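Local structure of pullulanase (Bacillus acidopullulyticus, 2WAN) at residues Q671-R684 with S717-Y731. The protein hydrolyses alpha-1,6-glucosidic linkages of pullulan and probably those of related branched starch polysaccharides as a glycoside hydrolase. Residues are numbered along the deposited sequence; the frame is centred on the assembly and turned at random.
Sequences QKGLGIGVFNDNIR and SIQDFTSAPSETINY. With ACT (acetate ion), chain Q.
Glu727 OE1 is gripped from opposite faces of its carboxylate by Gln671 NE2, at 3.0 Å, and the backbone N of Ser723. Glu727 OE2 accepts from Gly673 N at 2.9 Å and from a water that also binds Gly675 N. The carboxylate thus ties the turn 671-674 to the loop ahead of strand 728-730. The other N-H of Gln671 NE2 points to Phe721 O (2.8 Å), which lies in the amide plane. These two bonds, with Gly669 N on OE1, hold the amide's rotation. Phe721 sends CE1 to Val678 CG2 (3.5 Å), while its edge meets the Asn680 amide, nearly perpendicular (89°). With CG turned away from the backbone N (chi1 -174°), N-cap Asn680 accepts from Ile683 N at OD1 and gives Thr728 OG1 a weak bond from ND2. Asn682 ND2 meets the syn lone pair of Asp720 OD2 at 2.9 Å. The Tyr731 ring takes a T-shaped (edge-to-face) contact from Phe679 and, opposite, a CH-pi contact from Arg684 CG. Arg684 NH1 donates a hydrogen bond to Tyr731 OH. Val678 N to Glu727 O, Ile729 N to Val678 O and Asn680 N to Ile729 O join parallel strands 677-679 and 728-730 of the catalytic (beta/alpha)8 barrel, between strands 647-650 and 773-777, with helix 629-642 against Ile676.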
ATOM      1  N   GLN A 671       6.328   7.962   4.849  1.00 13.79           N
ATOM      2  CA  GLN A 671       7.099   7.771   3.617  1.00 12.93           C
ATOM      3  C   GLN A 671       8.353   8.624   3.550  1.00 14.88           C
ATOM      4  O   GLN A 671       9.169   8.456   2.642  1.00 13.66           O
ATOM      5  CB  GLN A 671       6.224   8.074   2.383  1.00 13.45           C
ATOM      6  CG  GLN A 671       6.139   9.564   1.997  1.00 14.14           C
ATOM      7  CD  GLN A 671       5.467  10.447   3.050  1.00 13.99           C
ATOM      8  OE1 GLN A 671       4.529  10.028   3.732  1.00 13.40           O
ATOM      9  NE2 GLN A 671       5.933  11.694   3.157  1.00 14.28           N
ATOM     10  N   LYS A 672       8.501   9.562   4.489  1.00 15.46           N
ATOM     11  CA  LYS A 672       9.604  10.524   4.440  1.00 14.35           C
ATOM     12  C   LYS A 672      10.964   9.876   4.203  1.00 14.52           C
ATOM     13  O   LYS A 672      11.373   8.981   4.955  1.00 17.01           O
ATOM     14  CB  LYS A 672       9.636  11.368   5.719  1.00 16.05           C
ATOM     15  CG  LYS A 672       8.541  12.436   5.765  1.00 15.16           C
ATOM     16  CD  LYS A 672       8.652  13.255   7.045  1.00 16.22           C
ATOM     17  CE  LYS A 672       7.629  14.397   7.054  1.00 22.57           C
ATOM     18  NZ  LYS A 672       7.725  15.183   8.352  1.00 22.44           N
ATOM     19  N   GLY A 673      11.644  10.330   3.155  1.00 14.64           N
ATOM     20  CA  GLY A 673      13.011   9.895   2.850  1.00 15.47           C
ATOM     21  C   GLY A 673      13.127   8.496   2.264  1.00 16.13           C
ATOM     22  O   GLY A 673      14.241   8.037   2.004  1.00 17.13           O
ATOM     23  N   LEU A 674      11.999   7.820   2.030  1.00 16.05           N
ATOM     24  CA  LEU A 674      12.053   6.418   1.562  1.00 14.35           C
ATOM     25  C   LEU A 674      12.146   6.258   0.047  1.00 16.37           C
ATOM     26  O   LEU A 674      12.400   5.147  -0.451  1.00 16.24           O
ATOM     27  CB  LEU A 674      10.864   5.613   2.081  1.00 14.67           C
ATOM     28  CG  LEU A 674      10.755   5.462   3.599  1.00 16.05           C
ATOM     29  CD1 LEU A 674       9.651   4.446   3.931  1.00 20.37           C
ATOM     30  CD2 LEU A 674      12.104   5.079   4.232  1.00 18.10           C
ATOM     31  N   GLY A 675      11.915   7.342  -0.690  1.00 13.21           N
ATOM     32  CA  GLY A 675      11.936   7.279  -2.169  1.00 12.51           C
ATOM     33  C   GLY A 675      10.611   6.787  -2.742  1.00 14.23           C
ATOM     34  O   GLY A 675      10.559   6.224  -3.842  1.00 13.47           O
ATOM     35  N   ILE A 676       9.541   7.021  -1.985  1.00 13.92           N
ATOM     36  CA  ILE A 676       8.181   6.641  -2.382  1.00 12.44           C
ATOM     37  C   ILE A 676       7.198   7.773  -2.067  1.00 11.63           C
ATOM     38  O   ILE A 676       7.460   8.618  -1.211  1.00 13.21           O
ATOM     39  CB  ILE A 676       7.701   5.349  -1.657  1.00 12.76           C
ATOM     40  CG1 ILE A 676       7.340   5.639  -0.183  1.00 14.54           C
ATOM     41  CG2 ILE A 676       8.713   4.170  -1.833  1.00 13.68           C
ATOM     42  CD1 ILE A 676       6.843   4.408   0.636  1.00 16.56           C
ATOM     43  N   GLY A 677       6.076   7.778  -2.774  1.00 10.62           N
ATOM     44  CA  GLY A 677       5.028   8.791  -2.592  1.00 11.24           C
ATOM     45  C   GLY A 677       3.714   8.257  -2.068  1.00 11.42           C
ATOM     46  O   GLY A 677       3.454   7.048  -2.109  1.00 11.80           O
ATOM     47  N   VAL A 678       2.880   9.153  -1.532  1.00 10.38           N
ATOM     48  CA  VAL A 678       1.558   8.756  -1.033  1.00  9.80           C
ATOM     49  C   VAL A 678       0.466   9.615  -1.653  1.00  9.86           C
ATOM     50  O   VAL A 678       0.654  10.806  -1.850  1.00 11.66           O
ATOM     51  CB  VAL A 678       1.461   8.800   0.523  1.00  9.62           C
ATOM     52  CG1 VAL A 678       2.394   7.776   1.131  1.00 10.90           C
ATOM     53  CG2 VAL A 678       1.776  10.225   1.067  1.00 11.73           C
ATOM     54  N   PHE A 679      -0.669   9.001  -1.967  1.00 10.03           N
ATOM     55  CA  PHE A 679      -1.821   9.744  -2.444  1.00 10.01           C
ATOM     56  C   PHE A 679      -2.234  10.753  -1.386  1.00 12.85           C
ATOM     57  O   PHE A 679      -2.356  10.422  -0.195  1.00 12.71           O
ATOM     58  CB  PHE A 679      -2.984   8.802  -2.747  1.00 10.11           C
ATOM     59  CG  PHE A 679      -2.863   8.135  -4.071  1.00 11.88           C
ATOM     60  CD1 PHE A 679      -3.153   8.846  -5.242  1.00 12.52           C
ATOM     61  CD2 PHE A 679      -2.427   6.819  -4.161  1.00 12.12           C
ATOM     62  CE1 PHE A 679      -3.024   8.245  -6.519  1.00 12.62           C
ATOM     63  CE2 PHE A 679      -2.309   6.209  -5.425  1.00 13.41           C
ATOM     64  CZ  PHE A 679      -2.621   6.914  -6.588  1.00 10.86           C
ATOM     65  N   ASN A 680      -2.425  11.985  -1.832  1.00 11.64           N
ATOM     66  CA  ASN A 680      -2.672  13.102  -0.939  1.00 11.58           C
ATOM     67  C   ASN A 680      -4.165  13.362  -0.782  1.00 11.22           C
ATOM     68  O   ASN A 680      -4.754  14.147  -1.508  1.00 12.36           O
ATOM     69  CB  ASN A 680      -1.916  14.341  -1.448  1.00 10.06           C
ATOM     70  CG  ASN A 680      -2.011  15.520  -0.487  1.00 10.47           C
ATOM     71  OD1 ASN A 680      -2.788  15.490   0.462  1.00 12.26           O
ATOM     72  ND2 ASN A 680      -1.231  16.574  -0.750  1.00 12.07           N
ATOM     73  N   ASP A 681      -4.781  12.671   0.166  1.00 10.64           N
ATOM     74  CA  ASP A 681      -6.198  12.907   0.414  1.00 14.32           C
ATOM     75  C   ASP A 681      -6.477  14.276   1.053  1.00 14.26           C
ATOM     76  O   ASP A 681      -7.628  14.742   1.015  1.00 12.46           O
ATOM     77  CB  ASP A 681      -6.872  11.741   1.172  1.00 13.62           C
ATOM     78  CG  ASP A 681      -6.207  11.401   2.506  1.00 18.49           C
ATOM     79  OD1 ASP A 681      -5.000  11.656   2.699  1.00 18.02           O
ATOM     80  OD2 ASP A 681      -6.919  10.837   3.360  1.00 24.02           O
ATOM     81  N   ASN A 682      -5.450  14.933   1.605  1.00 13.43           N
ATOM     82  CA  ASN A 682      -5.653  16.296   2.138  1.00 13.81           C
ATOM     83  C   ASN A 682      -5.977  17.304   1.027  1.00 13.18           C
ATOM     84  O   ASN A 682      -6.949  18.072   1.131  1.00 14.02           O
ATOM     85  CB  ASN A 682      -4.452  16.791   2.950  1.00 13.47           C
ATOM     86  CG  ASN A 682      -4.249  16.021   4.249  1.00 13.56           C
ATOM     87  OD1 ASN A 682      -5.118  15.252   4.685  1.00 17.25           O
ATOM     88  ND2 ASN A 682      -3.098  16.243   4.885  1.00 15.59           N
ATOM     89  N   ILE A 683      -5.168  17.316  -0.031  1.00 11.07           N
ATOM     90  CA  ILE A 683      -5.461  18.229  -1.147  1.00 11.67           C
ATOM     91  C   ILE A 683      -6.778  17.822  -1.872  1.00 13.38           C
ATOM     92  O   ILE A 683      -7.554  18.685  -2.279  1.00 13.70           O
ATOM     93  CB  ILE A 683      -4.244  18.414  -2.098  1.00  9.42           C
ATOM     94  CG1 ILE A 683      -4.389  19.713  -2.917  1.00  9.84           C
ATOM     95  CG2 ILE A 683      -4.016  17.158  -2.978  1.00 11.08           C
ATOM     96  CD1 ILE A 683      -3.264  19.912  -4.004  1.00 10.48           C
ATOM     97  N   ARG A 684      -7.025  16.517  -1.998  1.00 11.20           N
ATOM     98  CA  ARG A 684      -8.253  15.987  -2.599  1.00 11.06           C
ATOM     99  C   ARG A 684      -9.485  16.504  -1.852  1.00 12.01           C
ATOM    100  O   ARG A 684     -10.406  17.072  -2.454  1.00 12.36           O
ATOM    101  CB  ARG A 684      -8.242  14.452  -2.554  1.00 11.61           C
ATOM    102  CG  ARG A 684      -9.375  13.798  -3.349  1.00 15.54           C
ATOM    103  CD  ARG A 684      -9.689  12.392  -2.816  1.00 17.83           C
ATOM    104  NE  ARG A 684     -10.276  12.429  -1.461  1.00 16.12           N
ATOM    105  CZ  ARG A 684     -10.124  11.487  -0.525  1.00 21.20           C
ATOM    106  NH1 ARG A 684      -9.404  10.389  -0.742  1.00 22.03           N
ATOM    107  NH2 ARG A 684     -10.681  11.657   0.658  1.00 17.43           N
ATOM    108  N   SER A 717       3.293  19.848  -0.182  1.00 10.15           N
ATOM    109  CA  SER A 717       3.030  19.252   1.131  1.00 11.62           C
ATOM    110  C   SER A 717       4.202  19.228   2.117  1.00 11.94           C
ATOM    111  O   SER A 717       4.146  18.513   3.123  1.00 12.25           O
ATOM    112  CB  SER A 717       2.435  17.852   0.954  1.00 11.67           C
ATOM    113  OG  SER A 717       1.179  17.967   0.303  1.00 12.12           O
ATOM    114  N   ILE A 718       5.227  20.024   1.826  1.00 12.23           N
ATOM    115  CA  ILE A 718       6.490  20.016   2.599  1.00 12.36           C
ATOM    116  C   ILE A 718       6.343  20.553   4.031  1.00 14.97           C
ATOM    117  O   ILE A 718       7.237  20.371   4.863  1.00 15.63           O
ATOM    118  CB  ILE A 718       7.605  20.774   1.857  1.00 11.46           C
ATOM    119  CG1 ILE A 718       7.215  22.238   1.630  1.00 12.65           C
ATOM    120  CG2 ILE A 718       7.973  20.045   0.513  1.00 13.25           C
ATOM    121  CD1 ILE A 718       8.344  23.099   0.996  1.00 12.99           C
ATOM    122  N   GLN A 719       5.211  21.197   4.314  1.00 14.52           N
ATOM    123  CA  GLN A 719       4.907  21.644   5.682  1.00 16.33           C
ATOM    124  C   GLN A 719       3.742  20.861   6.267  1.00 19.33           C
ATOM    125  O   GLN A 719       3.248  21.198   7.338  1.00 21.97           O
ATOM    126  CB  GLN A 719       4.591  23.147   5.712  1.00 17.79           C
ATOM    127  CG  GLN A 719       5.778  24.010   5.354  1.00 15.36           C
ATOM    128  CD  GLN A 719       5.449  25.494   5.392  1.00 19.88           C
ATOM    129  OE1 GLN A 719       6.256  26.317   4.985  1.00 27.95           O
ATOM    130  NE2 GLN A 719       4.265  25.835   5.890  1.00 24.94           N
ATOM    131  N   ASP A 720       3.315  19.806   5.573  1.00 14.36           N
ATOM    132  CA  ASP A 720       2.154  19.034   5.983  1.00 13.16           C
ATOM    133  C   ASP A 720       2.644  17.616   6.331  1.00 15.86           C
ATOM    134  O   ASP A 720       2.618  17.234   7.506  1.00 17.26           O
ATOM    135  CB  ASP A 720       1.090  19.079   4.858  1.00 14.22           C
ATOM    136  CG  ASP A 720      -0.197  18.322   5.194  1.00 15.88           C
ATOM    137  OD1 ASP A 720      -0.351  17.814   6.331  1.00 18.24           O
ATOM    138  OD2 ASP A 720      -1.079  18.245   4.308  1.00 18.40           O
ATOM    139  N   PHE A 721       3.121  16.854   5.343  1.00 13.99           N
ATOM    140  CA  PHE A 721       3.553  15.472   5.608  1.00 13.83           C
ATOM    141  C   PHE A 721       4.721  14.959   4.759  1.00 14.26           C
ATOM    142  O   PHE A 721       5.086  13.790   4.882  1.00 14.11           O
ATOM    143  CB  PHE A 721       2.355  14.503   5.480  1.00 15.05           C
ATOM    144  CG  PHE A 721       1.752  14.473   4.110  1.00 10.73           C
ATOM    145  CD1 PHE A 721       2.276  13.637   3.124  1.00 13.66           C
ATOM    146  CD2 PHE A 721       0.685  15.302   3.790  1.00 13.69           C
ATOM    147  CE1 PHE A 721       1.734  13.621   1.823  1.00 13.67           C
ATOM    148  CE2 PHE A 721       0.147  15.292   2.517  1.00 12.31           C
ATOM    149  CZ  PHE A 721       0.680  14.453   1.523  1.00 12.18           C
ATOM    150  N   THR A 722       5.313  15.805   3.915  1.00 13.63           N
ATOM    151  CA  THR A 722       6.434  15.356   3.066  1.00 12.83           C
ATOM    152  C   THR A 722       7.762  15.984   3.441  1.00 12.45           C
ATOM    153  O   THR A 722       7.801  17.060   4.027  1.00 13.58           O
ATOM    154  CB  THR A 722       6.214  15.623   1.545  1.00 12.94           C
ATOM    155  OG1 THR A 722       6.259  17.035   1.301  1.00 12.02           O
ATOM    156  CG2 THR A 722       4.899  15.038   1.060  1.00 12.75           C
ATOM    157  N   SER A 723       8.846  15.290   3.094  1.00 11.57           N
ATOM    158  CA  SER A 723      10.192  15.856   3.147  1.00 14.96           C
ATOM    159  C   SER A 723      10.674  16.366   1.801  1.00 14.76           C
ATOM    160  O   SER A 723      11.667  17.113   1.728  1.00 16.50           O
ATOM    161  CB  SER A 723      11.176  14.807   3.669  1.00 17.63           C
ATOM    162  OG  SER A 723      10.916  14.569   5.044  1.00 25.54           O
ATOM    163  N   ALA A 724       9.992  15.946   0.732  1.00 14.98           N
ATOM    164  CA  ALA A 724      10.334  16.330  -0.629  1.00 12.02           C
ATOM    165  C   ALA A 724       9.040  16.262  -1.456  1.00 11.86           C
ATOM    166  O   ALA A 724       8.167  15.454  -1.146  1.00 12.29           O
ATOM    167  CB  ALA A 724      11.382  15.362  -1.210  1.00 13.48           C
ATOM    168  N   PRO A 725       8.899  17.118  -2.489  1.00 11.86           N
ATOM    169  CA  PRO A 725       7.627  17.125  -3.232  1.00 13.25           C
ATOM    170  C   PRO A 725       7.333  15.825  -4.005  1.00 11.53           C
ATOM    171  O   PRO A 725       6.170  15.531  -4.303  1.00 10.68           O
ATOM    172  CB  PRO A 725       7.787  18.320  -4.195  1.00 14.22           C
ATOM    173  CG  PRO A 725       9.291  18.475  -4.364  1.00 12.79           C
ATOM    174  CD  PRO A 725       9.853  18.119  -3.015  1.00 11.58           C
ATOM    175  N   SER A 726       8.368  15.049  -4.320  1.00 10.41           N
ATOM    176  CA  SER A 726       8.174  13.711  -4.902  1.00 11.97           C
ATOM    177  C   SER A 726       7.366  12.749  -4.030  1.00 11.93           C
ATOM    178  O   SER A 726       6.895  11.725  -4.529  1.00 12.52           O
ATOM    179  CB  SER A 726       9.533  13.075  -5.231  1.00 12.19           C
ATOM    180  OG  SER A 726      10.314  12.987  -4.045  1.00 13.47           O
ATOM    181  N   GLU A 727       7.197  13.071  -2.738  1.00 10.49           N
ATOM    182  CA  GLU A 727       6.462  12.197  -1.813  1.00  9.77           C
ATOM    183  C   GLU A 727       4.950  12.389  -1.795  1.00  9.56           C
ATOM    184  O   GLU A 727       4.248  11.618  -1.130  1.00 11.21           O
ATOM    185  CB  GLU A 727       7.014  12.347  -0.378  1.00  9.88           C
ATOM    186  CG  GLU A 727       8.482  11.951  -0.330  1.00 11.12           C
ATOM    187  CD  GLU A 727       9.127  12.236   1.015  1.00 16.53           C
ATOM    188  OE1 GLU A 727       8.428  12.744   1.923  1.00 13.90           O
ATOM    189  OE2 GLU A 727      10.334  11.953   1.148  1.00 14.24           O
ATOM    190  N   THR A 728       4.450  13.400  -2.518  1.00 10.40           N
ATOM    191  CA  THR A 728       3.006  13.614  -2.592  1.00 11.40           C
ATOM    192  C   THR A 728       2.481  13.398  -4.004  1.00 11.02           C
ATOM    193  O   THR A 728       2.970  14.013  -4.972  1.00 10.43           O
ATOM    194  CB  THR A 728       2.555  15.020  -2.049  1.00  9.90           C
ATOM    195  OG1 THR A 728       1.133  15.146  -2.198  1.00 11.75           O
ATOM    196  CG2 THR A 728       3.254  16.192  -2.815  1.00 12.71           C
ATOM    197  N   ILE A 729       1.485  12.519  -4.104  1.00  9.80           N
ATOM    198  CA  ILE A 729       0.711  12.337  -5.340  1.00 10.69           C
ATOM    199  C   ILE A 729      -0.563  13.179  -5.218  1.00 10.41           C
ATOM    200  O   ILE A 729      -1.500  12.817  -4.497  1.00 10.95           O
ATOM    201  CB  ILE A 729       0.358  10.852  -5.594  1.00  9.32           C
ATOM    202  CG1 ILE A 729       1.563   9.932  -5.323  1.00 11.81           C
ATOM    203  CG2 ILE A 729      -0.225  10.662  -7.049  1.00  9.25           C
ATOM    204  CD1 ILE A 729       2.819  10.217  -6.195  1.00 13.14           C
ATOM    205  N   ASN A 730      -0.585  14.305  -5.932  1.00  9.11           N
ATOM    206  CA  ASN A 730      -1.688  15.254  -5.838  1.00  9.98           C
ATOM    207  C   ASN A 730      -2.803  14.822  -6.774  1.00 12.23           C
ATOM    208  O   ASN A 730      -2.548  14.465  -7.926  1.00 11.02           O
ATOM    209  CB  ASN A 730      -1.203  16.654  -6.240  1.00  9.60           C
ATOM    210  CG  ASN A 730      -0.159  17.198  -5.290  1.00 11.90           C
ATOM    211  OD1 ASN A 730      -0.208  16.940  -4.082  1.00 10.30           O
ATOM    212  ND2 ASN A 730       0.786  17.964  -5.821  1.00 10.40           N
ATOM    213  N   TYR A 731      -4.040  14.859  -6.282  1.00 10.25           N
ATOM    214  CA  TYR A 731      -5.162  14.424  -7.118  1.00 10.15           C
ATOM    215  C   TYR A 731      -6.473  14.924  -6.548  1.00 10.92           C
ATOM    216  O   TYR A 731      -6.534  15.372  -5.374  1.00 11.65           O
ATOM    217  CB  TYR A 731      -5.193  12.886  -7.273  1.00  8.72           C
ATOM    218  CG  TYR A 731      -5.701  12.121  -6.057  1.00  6.69           C
ATOM    219  CD1 TYR A 731      -5.083  12.235  -4.808  1.00 12.76           C
ATOM    220  CD2 TYR A 731      -6.805  11.269  -6.162  1.00 13.76           C
ATOM    221  CE1 TYR A 731      -5.568  11.511  -3.686  1.00 12.51           C
ATOM    222  CE2 TYR A 731      -7.286  10.547  -5.054  1.00 15.74           C
ATOM    223  CZ  TYR A 731      -6.661  10.677  -3.825  1.00 13.72           C
ATOM    224  OH  TYR A 731      -7.137   9.963  -2.743  1.00 16.20           O
TER
HETATM  225  C   ACT Q1937      10.827  16.884   7.582  1.00 44.07           C
HETATM  226  O   ACT Q1937      10.146  16.730   6.547  1.00 45.15           O
HETATM  227  OXT ACT Q1937      10.732  15.979   8.437  1.00 44.63           O
HETATM  228  CH3 ACT Q1937      11.689  18.088   7.792  1.00 45.33           C
HETATM  229  O   HOH W   1       6.405  17.715   6.604  1.00 24.85           O
HETATM  230  O   HOH W   2      11.461  10.203  -0.619  1.00 14.25           O
HETATM  231  O   HOH W   3      -0.999  15.370   7.438  1.00 38.91           O